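Local coordinates for uncharacterized ATP-binding protein MJECL15 (Methanocaldococcus jannaschii, PDB 3H92) that is of unknown function but probably binds ATP, with a C-terminal domain of helix-turn-helix type that resembles a winged helix, at residues K23-E26 / N32-E35; L49-S52 / I58-F61; I67-P72 / K78-L83. One frame throughout, in Å; residues are numbered along the deposited sequence.

Interaction 1 (K23-E26 / N32-E35)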
ATOM      1  N   LYS A  23      -1.372  12.830   0.108  1.00 38.57           N
ATOM      2  CA  LYS A  23      -0.334  13.220  -0.826  1.00 38.76           C
ATOM      3  C   LYS A  23      -0.685  12.753  -2.239  1.00 38.34           C
ATOM      4  O   LYS A  23      -0.535  13.494  -3.212  1.00 36.38           O
ATOM      5  CB  LYS A  23       1.026  12.657  -0.345  1.00 39.25           C
ATOM      6  CG  LYS A  23       1.758  13.524   0.716  1.00 41.63           C
ATOM      7  CD  LYS A  23       1.917  15.013   0.210  1.00 46.04           C
ATOM      8  CE  LYS A  23       3.096  15.847   0.860  1.00 47.48           C
ATOM      9  NZ  LYS A  23       3.716  16.879  -0.061  1.00 47.04           N
ATOM     10  N   VAL A  24      -1.184  11.529  -2.329  1.00 38.58           N
ATOM     11  CA  VAL A  24      -1.458  10.921  -3.613  1.00 40.13           C
ATOM     12  C   VAL A  24      -2.653  11.576  -4.302  1.00 41.60           C
ATOM     13  O   VAL A  24      -2.640  11.760  -5.545  1.00 42.85           O
ATOM     14  CB  VAL A  24      -1.648   9.388  -3.482  1.00 40.00           C
ATOM     15  CG1 VAL A  24      -2.163   8.805  -4.765  1.00 40.37           C
ATOM     16  CG2 VAL A  24      -0.328   8.744  -3.113  1.00 38.27           C
ATOM     17  N   GLU A  25      -3.664  11.971  -3.535  1.00 42.85           N
ATOM     18  CA  GLU A  25      -4.816  12.575  -4.171  1.00 45.04           C
ATOM     19  C   GLU A  25      -4.489  13.994  -4.649  1.00 46.47           C
ATOM     20  O   GLU A  25      -4.714  14.354  -5.800  1.00 46.13           O
ATOM     21  CB  GLU A  25      -6.004  12.639  -3.221  1.00 45.55           C
ATOM     22  CG  GLU A  25      -7.203  13.423  -3.818  1.00 47.28           C
ATOM     23  CD  GLU A  25      -8.554  13.054  -3.186  1.00 49.62           C
ATOM     24  OE1 GLU A  25      -9.618  13.322  -3.837  1.00 49.19           O
ATOM     25  OE2 GLU A  25      -8.524  12.488  -2.055  1.00 49.61           O
ATOM     26  N   GLU A  26      -3.953  14.777  -3.735  1.00 48.34           N
ATOM     27  CA  GLU A  26      -3.724  16.194  -3.951  1.00 50.84           C
ATOM     28  C   GLU A  26      -2.521  16.445  -4.827  1.00 52.05           C
ATOM     29  O   GLU A  26      -2.564  17.191  -5.823  1.00 52.22           O
ATOM     30  CB  GLU A  26      -3.475  16.891  -2.595  1.00 50.85           C
ATOM     31  CG  GLU A  26      -4.626  16.791  -1.629  1.00 52.11           C
ATOM     32  CD  GLU A  26      -5.914  17.281  -2.266  1.00 55.10           C
ATOM     33  OE1 GLU A  26      -5.849  18.291  -3.023  1.00 54.45           O
ATOM     34  OE2 GLU A  26      -6.976  16.628  -2.033  1.00 59.25           O
ATOM     35  N   ASN A  32      -2.390   8.066  -9.716  1.00 49.52           N
ATOM     36  CA  ASN A  32      -3.820   8.154  -9.544  1.00 49.26           C
ATOM     37  C   ASN A  32      -4.162   7.534  -8.218  1.00 47.78           C
ATOM     38  O   ASN A  32      -3.918   6.360  -7.970  1.00 46.43           O
ATOM     39  CB  ASN A  32      -4.678   7.479 -10.661  1.00 50.00           C
ATOM     40  CG  ASN A  32      -6.237   7.538 -10.344  1.00 52.74           C
ATOM     41  OD1 ASN A  32      -6.797   8.623 -10.110  1.00 56.71           O
ATOM     42  ND2 ASN A  32      -6.913   6.371 -10.334  1.00 54.85           N
ATOM     43  N   TYR A  33      -4.726   8.380  -7.388  1.00 46.81           N
ATOM     44  CA  TYR A  33      -5.377   7.984  -6.178  1.00 46.69           C
ATOM     45  C   TYR A  33      -6.298   6.757  -6.266  1.00 46.70           C
ATOM     46  O   TYR A  33      -6.233   5.823  -5.459  1.00 46.61           O
ATOM     47  CB  TYR A  33      -6.192   9.168  -5.706  1.00 46.06           C
ATOM     48  CG  TYR A  33      -6.926   8.893  -4.435  1.00 45.15           C
ATOM     49  CD1 TYR A  33      -8.176   8.292  -4.452  1.00 45.90           C
ATOM     50  CD2 TYR A  33      -6.366   9.224  -3.208  1.00 41.84           C
ATOM     51  CE1 TYR A  33      -8.862   8.045  -3.258  1.00 45.76           C
ATOM     52  CE2 TYR A  33      -7.034   8.994  -2.031  1.00 42.36           C
ATOM     53  CZ  TYR A  33      -8.280   8.401  -2.058  1.00 42.32           C
ATOM     54  OH  TYR A  33      -8.953   8.165  -0.879  1.00 42.09           O
ATOM     55  N   ASP A  34      -7.195   6.782  -7.221  1.00 47.12           N
ATOM     56  CA  ASP A  34      -8.203   5.736  -7.313  1.00 47.92           C
ATOM     57  C   ASP A  34      -7.584   4.341  -7.663  1.00 47.03           C
ATOM     58  O   ASP A  34      -8.121   3.311  -7.254  1.00 46.92           O
ATOM     59  CB  ASP A  34      -9.351   6.191  -8.279  1.00 48.85           C
ATOM     60  CG  ASP A  34     -10.573   6.860  -7.524  1.00 50.77           C
ATOM     61  OD1 ASP A  34     -10.634   6.761  -6.251  1.00 50.13           O
ATOM     62  OD2 ASP A  34     -11.486   7.418  -8.230  1.00 52.40           O
ATOM     63  N   GLU A  35      -6.451   4.355  -8.373  1.00 45.97           N
ATOM     64  CA  GLU A  35      -5.649   3.168  -8.721  1.00 45.64           C
ATOM     65  C   GLU A  35      -4.795   2.711  -7.564  1.00 43.52           C
ATOM     66  O   GLU A  35      -4.549   1.522  -7.421  1.00 43.30           O
ATOM     67  CB  GLU A  35      -4.642   3.492  -9.810  1.00 46.76           C
ATOM     68  CG  GLU A  35      -5.146   3.588 -11.217  1.00 51.30           C
ATOM     69  CD  GLU A  35      -3.979   3.928 -12.181  1.00 59.81           C
ATOM     70  OE1 GLU A  35      -3.444   5.091 -12.118  1.00 64.54           O
ATOM     71  OE2 GLU A  35      -3.593   3.030 -12.996  1.00 64.05           O
TER
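V24 and E25, near the end of helix 8-27, receive the start of helix 33-45. The approach begins at N32, which sits at the N-cap of the second helix and offers mainly its backbone: the carbonyl carbon lies 4.2 Å from V24 CG1. Its carbonyl O also accepts a weak hydrogen bond from E35 N.

Y33 carries most of the contact. V24 CG1 presses on its backbone, 3.6 Å from Y33 CA, and runs on to Y33 CB. V24 holds this methyl anti to its backbone N (chi1 170°), and with it reaches the loop-to-helix junction, while its CG2 turns to F61 and the side chain also touches I31. This is the connection between the first two helices of what is probably a helix-turn-helix-type domain, and the short loop brings the two backbones close, with E25 CA only 5.0 Å from Y33 CA. The phenol ring then crosses the E25 side chain obliquely. E25 CB touches the ring at Y33 CD2, 3.4 Å away. Beyond CB the glutamate chain is extended, carrying OE2 over one face of the ring, 3.8 Å above its plane and displaced toward the rim. Carboxylate and ring planes are inclined by 37°; the negative charge over the pi cloud probably gains little, and the apolar CB contact is the more plausible source of adhesion.

D34 adds OD1 in the plane of the Y33 ring, at its edge. E35 turns instead to helix 56-64, where I58 meets it, and to K55.

Interaction 2 (L49-S52 / I58-F61)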
ATOM      1  N   LEU A  49       0.763 -11.390  -2.591  1.00 28.38           N
ATOM      2  CA  LEU A  49       0.264 -11.641  -3.910  1.00 28.01           C
ATOM      3  C   LEU A  49       1.292 -11.446  -4.983  1.00 27.24           C
ATOM      4  O   LEU A  49       2.324 -10.855  -4.746  1.00 27.66           O
ATOM      5  CB  LEU A  49      -1.023 -10.826  -4.165  1.00 29.22           C
ATOM      6  CG  LEU A  49      -1.162  -9.389  -3.778  1.00 29.78           C
ATOM      7  CD1 LEU A  49      -0.371  -8.596  -4.808  1.00 35.27           C
ATOM      8  CD2 LEU A  49      -2.663  -8.980  -3.717  1.00 28.99           C
ATOM      9  N   PRO A  50       1.035 -12.022  -6.172  1.00 26.98           N
ATOM     10  CA  PRO A  50       2.001 -11.831  -7.243  1.00 26.50           C
ATOM     11  C   PRO A  50       2.217 -10.356  -7.509  1.00 26.98           C
ATOM     12  O   PRO A  50       1.265  -9.577  -7.439  1.00 28.91           O
ATOM     13  CB  PRO A  50       1.362 -12.541  -8.429  1.00 26.65           C
ATOM     14  CG  PRO A  50       0.441 -13.598  -7.790  1.00 26.79           C
ATOM     15  CD  PRO A  50      -0.082 -12.909  -6.554  1.00 26.32           C
ATOM     16  N   LYS A  51       3.427  -9.945  -7.850  1.00 26.57           N
ATOM     17  CA  LYS A  51       3.628  -8.502  -8.116  1.00 26.54           C
ATOM     18  C   LYS A  51       2.989  -7.961  -9.395  1.00 26.16           C
ATOM     19  O   LYS A  51       2.741  -6.748  -9.515  1.00 25.50           O
ATOM     20  CB  LYS A  51       5.118  -8.171  -8.089  1.00 27.26           C
ATOM     21  CG  LYS A  51       6.004  -8.862  -9.104  1.00 29.67           C
ATOM     22  CD  LYS A  51       7.385  -8.152  -9.129  1.00 32.28           C
ATOM     23  CE  LYS A  51       8.181  -8.416 -10.408  1.00 35.33           C
ATOM     24  NZ  LYS A  51       9.413  -7.502 -10.491  1.00 36.22           N
ATOM     25  N   SER A  52       2.691  -8.859 -10.351  1.00 26.19           N
ATOM     26  CA  SER A  52       1.985  -8.486 -11.569  1.00 25.59           C
ATOM     27  C   SER A  52       0.505  -8.215 -11.305  1.00 25.75           C
ATOM     28  O   SER A  52      -0.213  -7.820 -12.186  1.00 25.41           O
ATOM     29  CB  SER A  52       2.155  -9.587 -12.618  1.00 26.33           C
ATOM     30  OG  SER A  52       1.775 -10.845 -12.080  1.00 26.56           O
ATOM     31  N   ILE A  58       2.750   1.916  -9.664  1.00 33.02           N
ATOM     32  CA  ILE A  58       2.094   1.969  -8.371  1.00 31.96           C
ATOM     33  C   ILE A  58       2.875   1.138  -7.409  1.00 31.55           C
ATOM     34  O   ILE A  58       3.136   1.591  -6.298  1.00 30.62           O
ATOM     35  CB  ILE A  58       0.642   1.515  -8.463  1.00 31.87           C
ATOM     36  CG1 ILE A  58      -0.111   2.510  -9.344  1.00 34.25           C
ATOM     37  CG2 ILE A  58      -0.029   1.484  -7.131  1.00 31.54           C
ATOM     38  CD1 ILE A  58      -1.605   2.469  -9.108  1.00 37.75           C
ATOM     39  N   ARG A  59       3.282  -0.055  -7.816  1.00 31.10           N
ATOM     40  CA  ARG A  59       4.087  -0.879  -6.912  1.00 32.28           C
ATOM     41  C   ARG A  59       5.357  -0.174  -6.521  1.00 30.86           C
ATOM     42  O   ARG A  59       5.728  -0.175  -5.368  1.00 30.95           O
ATOM     43  CB  ARG A  59       4.423  -2.286  -7.465  1.00 32.97           C
ATOM     44  CG  ARG A  59       5.702  -2.364  -8.276  1.00 37.39           C
ATOM     45  CD  ARG A  59       6.194  -3.736  -8.448  1.00 40.27           C
ATOM     46  NE  ARG A  59       6.536  -4.014  -9.837  1.00 42.79           N
ATOM     47  CZ  ARG A  59       5.721  -4.594 -10.737  1.00 45.40           C
ATOM     48  NH1 ARG A  59       6.204  -4.824 -11.948  1.00 43.55           N
ATOM     49  NH2 ARG A  59       4.433  -4.949 -10.478  1.00 45.33           N
ATOM     50  N   ILE A  60       6.026   0.410  -7.492  1.00 30.00           N
ATOM     51  CA  ILE A  60       7.245   1.086  -7.233  1.00 29.45           C
ATOM     52  C   ILE A  60       7.048   2.163  -6.171  1.00 29.96           C
ATOM     53  O   ILE A  60       7.820   2.287  -5.226  1.00 29.31           O
ATOM     54  CB  ILE A  60       7.743   1.710  -8.524  1.00 29.97           C
ATOM     55  CG1 ILE A  60       8.403   0.657  -9.388  1.00 29.80           C
ATOM     56  CG2 ILE A  60       8.768   2.772  -8.249  1.00 30.67           C
ATOM     57  CD1 ILE A  60       9.000   1.243 -10.663  1.00 34.27           C
ATOM     58  N   PHE A  61       5.967   2.911  -6.308  1.00 30.30           N
ATOM     59  CA  PHE A  61       5.638   3.982  -5.388  1.00 29.94           C
ATOM     60  C   PHE A  61       5.345   3.506  -3.974  1.00 29.85           C
ATOM     61  O   PHE A  61       5.843   4.014  -2.979  1.00 28.53           O
ATOM     62  CB  PHE A  61       4.433   4.736  -5.962  1.00 30.46           C
ATOM     63  CG  PHE A  61       3.911   5.798  -5.065  1.00 32.47           C
ATOM     64  CD1 PHE A  61       4.568   7.009  -4.966  1.00 34.24           C
ATOM     65  CD2 PHE A  61       2.790   5.563  -4.259  1.00 34.19           C
ATOM     66  CE1 PHE A  61       4.110   8.008  -4.100  1.00 33.48           C
ATOM     67  CE2 PHE A  61       2.343   6.525  -3.384  1.00 30.77           C
ATOM     68  CZ  PHE A  61       3.001   7.751  -3.301  1.00 33.81           C
TER
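Between the first strand and the third helix of what appears to be a winged-helix domain, K51 and R59 lean together at the surface. The side chain of R59 leaves helix 56-64 with CG between its backbone N and carbonyl carbon (chi1 89°), then bends at chi3, and so brings its guanidinium to the short 3-10 turn that follows strand 49-50. There R59 NH2 comes within 2.7 Å of K51 O, but the angle is too poor for a hydrogen bond. Over one face of the guanidinium lies the extended lysine chain, with K51 CD 4.2 Å above the plane and over its centre, so that its methylenes cover that face. Backbone hydrogen bonds of L49 with L77 and of K51 with G75 tie the strand and the turn after it to the neighbouring hairpin, and helix 56-64 would correspond to the recognition helix of a winged helix.

Beyond the methylenes two positive ends come near each other: K51 NZ stands 4.4 Å from R59 NH1, an arrangement likely to cost some electrostatic energy. I54, in the intervening loop, touches R59 as well. S52 N approaches R59 NH2 obliquely and at longer range, 4.3 Å.

Interaction 3 (I67-P72 / K78-L83)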
ATOM      1  N   ILE A  67       4.946   0.991   2.210  1.00 30.71           N
ATOM      2  CA  ILE A  67       3.623   0.409   2.452  1.00 29.25           C
ATOM      3  C   ILE A  67       3.710  -1.074   2.071  1.00 29.26           C
ATOM      4  O   ILE A  67       3.148  -1.938   2.763  1.00 27.04           O
ATOM      5  CB  ILE A  67       2.575   1.140   1.644  1.00 28.18           C
ATOM      6  CG1 ILE A  67       2.471   2.605   2.079  1.00 28.11           C
ATOM      7  CG2 ILE A  67       1.190   0.464   1.723  1.00 26.44           C
ATOM      8  CD1 ILE A  67       2.019   2.838   3.576  1.00 22.39           C
ATOM      9  N   LEU A  68       4.416  -1.355   0.970  1.00 29.67           N
ATOM     10  CA  LEU A  68       4.502  -2.732   0.482  1.00 30.10           C
ATOM     11  C   LEU A  68       5.940  -3.187   0.480  1.00 30.65           C
ATOM     12  O   LEU A  68       6.837  -2.381   0.276  1.00 30.07           O
ATOM     13  CB  LEU A  68       3.963  -2.856  -0.907  1.00 29.45           C
ATOM     14  CG  LEU A  68       2.463  -2.600  -1.128  1.00 30.75           C
ATOM     15  CD1 LEU A  68       2.125  -2.847  -2.579  1.00 26.21           C
ATOM     16  CD2 LEU A  68       1.552  -3.477  -0.248  1.00 30.55           C
ATOM     17  N   PHE A  69       6.138  -4.502   0.661  1.00 31.61           N
ATOM     18  CA  PHE A  69       7.448  -5.181   0.540  1.00 30.94           C
ATOM     19  C   PHE A  69       7.419  -6.140  -0.671  1.00 30.65           C
ATOM     20  O   PHE A  69       6.509  -6.938  -0.803  1.00 30.31           O
ATOM     21  CB  PHE A  69       7.717  -6.002   1.796  1.00 31.63           C
ATOM     22  CG  PHE A  69       8.986  -6.846   1.724  1.00 34.09           C
ATOM     23  CD1 PHE A  69      10.240  -6.244   1.824  1.00 38.50           C
ATOM     24  CD2 PHE A  69       8.920  -8.213   1.548  1.00 35.70           C
ATOM     25  CE1 PHE A  69      11.443  -7.001   1.739  1.00 38.11           C
ATOM     26  CE2 PHE A  69      10.097  -8.989   1.461  1.00 37.34           C
ATOM     27  CZ  PHE A  69      11.364  -8.373   1.551  1.00 38.35           C
ATOM     28  N   LEU A  70       8.433  -6.054  -1.524  1.00 30.25           N
ATOM     29  CA  LEU A  70       8.657  -6.992  -2.614  1.00 29.89           C
ATOM     30  C   LEU A  70       9.619  -8.142  -2.204  1.00 30.19           C
ATOM     31  O   LEU A  70      10.742  -7.904  -1.718  1.00 30.46           O
ATOM     32  CB  LEU A  70       9.238  -6.254  -3.842  1.00 29.64           C
ATOM     33  CG  LEU A  70       9.620  -7.160  -5.026  1.00 29.83           C
ATOM     34  CD1 LEU A  70       8.375  -7.880  -5.650  1.00 29.30           C
ATOM     35  CD2 LEU A  70      10.417  -6.352  -6.101  1.00 33.67           C
ATOM     36  N   ASN A  71       9.186  -9.379  -2.415  1.00 29.72           N
ATOM     37  CA  ASN A  71      10.073 -10.521  -2.239  1.00 30.43           C
ATOM     38  C   ASN A  71      10.498 -10.864  -3.637  1.00 30.42           C
ATOM     39  O   ASN A  71       9.712 -11.358  -4.374  1.00 28.33           O
ATOM     40  CB  ASN A  71       9.369 -11.696  -1.575  1.00 29.62           C
ATOM     41  CG  ASN A  71      10.267 -12.874  -1.388  1.00 32.00           C
ATOM     42  OD1 ASN A  71      11.024 -13.249  -2.288  1.00 34.19           O
ATOM     43  ND2 ASN A  71      10.192 -13.495  -0.212  1.00 32.39           N
ATOM     44  N   PRO A  72      11.739 -10.551  -4.015  1.00 32.80           N
ATOM     45  CA  PRO A  72      12.212 -10.729  -5.401  1.00 33.87           C
ATOM     46  C   PRO A  72      12.388 -12.178  -5.811  1.00 35.60           C
ATOM     47  O   PRO A  72      12.288 -12.513  -7.027  1.00 35.82           O
ATOM     48  CB  PRO A  72      13.586 -10.059  -5.403  1.00 34.71           C
ATOM     49  CG  PRO A  72      13.670  -9.285  -4.093  1.00 34.11           C
ATOM     50  CD  PRO A  72      12.768  -9.955  -3.143  1.00 33.10           C
ATOM     51  N   LYS A  78       3.581  -7.809  -0.444  1.00 26.42           N
ATOM     52  CA  LYS A  78       2.774  -7.927   0.779  1.00 27.83           C
ATOM     53  C   LYS A  78       2.976  -6.630   1.545  1.00 27.17           C
ATOM     54  O   LYS A  78       3.899  -5.914   1.253  1.00 26.98           O
ATOM     55  CB  LYS A  78       3.178  -9.149   1.640  1.00 26.82           C
ATOM     56  CG  LYS A  78       4.574  -9.167   2.216  1.00 29.14           C
ATOM     57  CD  LYS A  78       4.788 -10.529   2.843  1.00 34.14           C
ATOM     58  CE  LYS A  78       6.088 -10.615   3.538  1.00 38.64           C
ATOM     59  NZ  LYS A  78       6.418 -12.056   3.893  1.00 45.29           N
ATOM     60  N   PRO A  79       2.100  -6.349   2.499  1.00 27.94           N
ATOM     61  CA  PRO A  79       2.258  -5.166   3.319  1.00 28.63           C
ATOM     62  C   PRO A  79       3.600  -5.233   4.049  1.00 29.77           C
ATOM     63  O   PRO A  79       4.101  -6.319   4.337  1.00 29.79           O
ATOM     64  CB  PRO A  79       1.084  -5.239   4.304  1.00 28.44           C
ATOM     65  CG  PRO A  79       0.049  -6.124   3.619  1.00 28.12           C
ATOM     66  CD  PRO A  79       0.926  -7.162   2.924  1.00 28.41           C
ATOM     67  N   GLN A  80       4.179  -4.069   4.291  1.00 30.68           N
ATOM     68  CA  GLN A  80       5.501  -3.958   4.843  1.00 31.55           C
ATOM     69  C   GLN A  80       5.517  -4.490   6.269  1.00 31.48           C
ATOM     70  O   GLN A  80       6.561  -4.955   6.744  1.00 31.87           O
ATOM     71  CB  GLN A  80       5.919  -2.506   4.822  1.00 32.16           C
ATOM     72  CG  GLN A  80       7.339  -2.266   5.209  1.00 37.28           C
ATOM     73  CD  GLN A  80       8.283  -2.643   4.098  1.00 45.93           C
ATOM     74  OE1 GLN A  80       8.085  -2.254   2.935  1.00 52.44           O
ATOM     75  NE2 GLN A  80       9.342  -3.386   4.441  1.00 51.88           N
ATOM     76  N   SER A  81       4.373  -4.425   6.950  1.00 31.04           N
ATOM     77  CA  SER A  81       4.240  -4.985   8.294  1.00 30.89           C
ATOM     78  C   SER A  81       2.808  -5.270   8.557  1.00 30.36           C
ATOM     79  O   SER A  81       1.932  -4.818   7.800  1.00 30.05           O
ATOM     80  CB  SER A  81       4.680  -3.968   9.350  1.00 31.53           C
ATOM     81  OG  SER A  81       3.673  -2.982   9.475  1.00 31.77           O
ATOM     82  N   TYR A  82       2.558  -5.975   9.647  1.00 29.73           N
ATOM     83  CA  TYR A  82       1.179  -6.310  10.044  1.00 29.88           C
ATOM     84  C   TYR A  82       0.413  -5.081  10.402  1.00 29.89           C
ATOM     85  O   TYR A  82      -0.767  -5.016  10.159  1.00 30.77           O
ATOM     86  CB  TYR A  82       1.154  -7.239  11.248  1.00 30.16           C
ATOM     87  CG  TYR A  82       1.772  -8.600  11.029  1.00 30.57           C
ATOM     88  CD1 TYR A  82       2.112  -9.073   9.735  1.00 31.64           C
ATOM     89  CD2 TYR A  82       1.984  -9.458  12.125  1.00 31.96           C
ATOM     90  CE1 TYR A  82       2.677 -10.352   9.552  1.00 27.88           C
ATOM     91  CE2 TYR A  82       2.541 -10.745  11.955  1.00 30.70           C
ATOM     92  CZ  TYR A  82       2.869 -11.169  10.667  1.00 31.87           C
ATOM     93  OH  TYR A  82       3.391 -12.427  10.512  1.00 36.90           O
ATOM     94  N   LEU A  83       1.070  -4.127  11.054  1.00 30.09           N
ATOM     95  CA  LEU A  83       0.514  -2.790  11.278  1.00 29.73           C
ATOM     96  C   LEU A  83      -0.020  -2.136  10.018  1.00 28.66           C
ATOM     97  O   LEU A  83      -1.104  -1.552  10.033  1.00 28.14           O
ATOM     98  CB  LEU A  83       1.616  -1.875  11.814  1.00 30.88           C
ATOM     99  CG  LEU A  83       1.545  -1.305  13.230  1.00 33.00           C
ATOM    100  CD1 LEU A  83       2.859  -1.425  14.008  1.00 33.98           C
ATOM    101  CD2 LEU A  83       1.159   0.141  13.096  1.00 36.28           C
TER
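Q80 sends CG away from its backbone N (chi1 -173°) and bends at chi2, which folds its amide back toward F69. The two side chains cross at about a right angle, the amide plane standing nearly perpendicular to the ring; Q80 CD lies 4.1 Å from F69 CB and equally far from L68 O. F69 and K78 share a face of the sheet, K78 CE lying 4.2 Å from F69 CD2, obliquely to the ring. The backbones form the hairpin of strands 68-71 and 76-79, the probable wing of a winged helix. F69 and K78 make its hydrogen-bonded pair: F69 N donates to K78 O at 2.7 Å and almost straight (175°), and K78 N returns a bond to F69 O at 3.1 Å. L68 and P79 form the next, non-hydrogen-bonded pair; just past the paired strands, Q80 N donates to I67 O (2.8 Å) from above the carbonyl plane. L68 CD2 rests 3.7 Å from K78 O. An alanine in place of Q80 keeps the backbone bond but would probably leave F69 CB and the L68 carbonyl without the amide packed against them. P79 turns to the core, meeting F43, V84 and W85.

Overall arrangement
The three contacts follow one another along the chain, and interaction 2 touches both of the others. Interactions 1 and 2, centres 16 Å apart, are joined where residues of interaction 1 pack on helix 56-64: E35 CB meets I58 CD1 at 3.3 Å and V24 CG2 meets F61 CZ at 3.5 Å. Interactions 2 and 3 lie nearer, centres 10 Å apart, both reaching the three-stranded sheet; K51 CD touches L70 CD1 at 3.6 Å. Interactions 1 and 3 lie on opposite sides of the chain's centre, centres 20 Å and nearest atoms about 9 Å apart. A PG6 molecule, probably from the crystallisation liquor, lies about 6 Å from the K51 side chain.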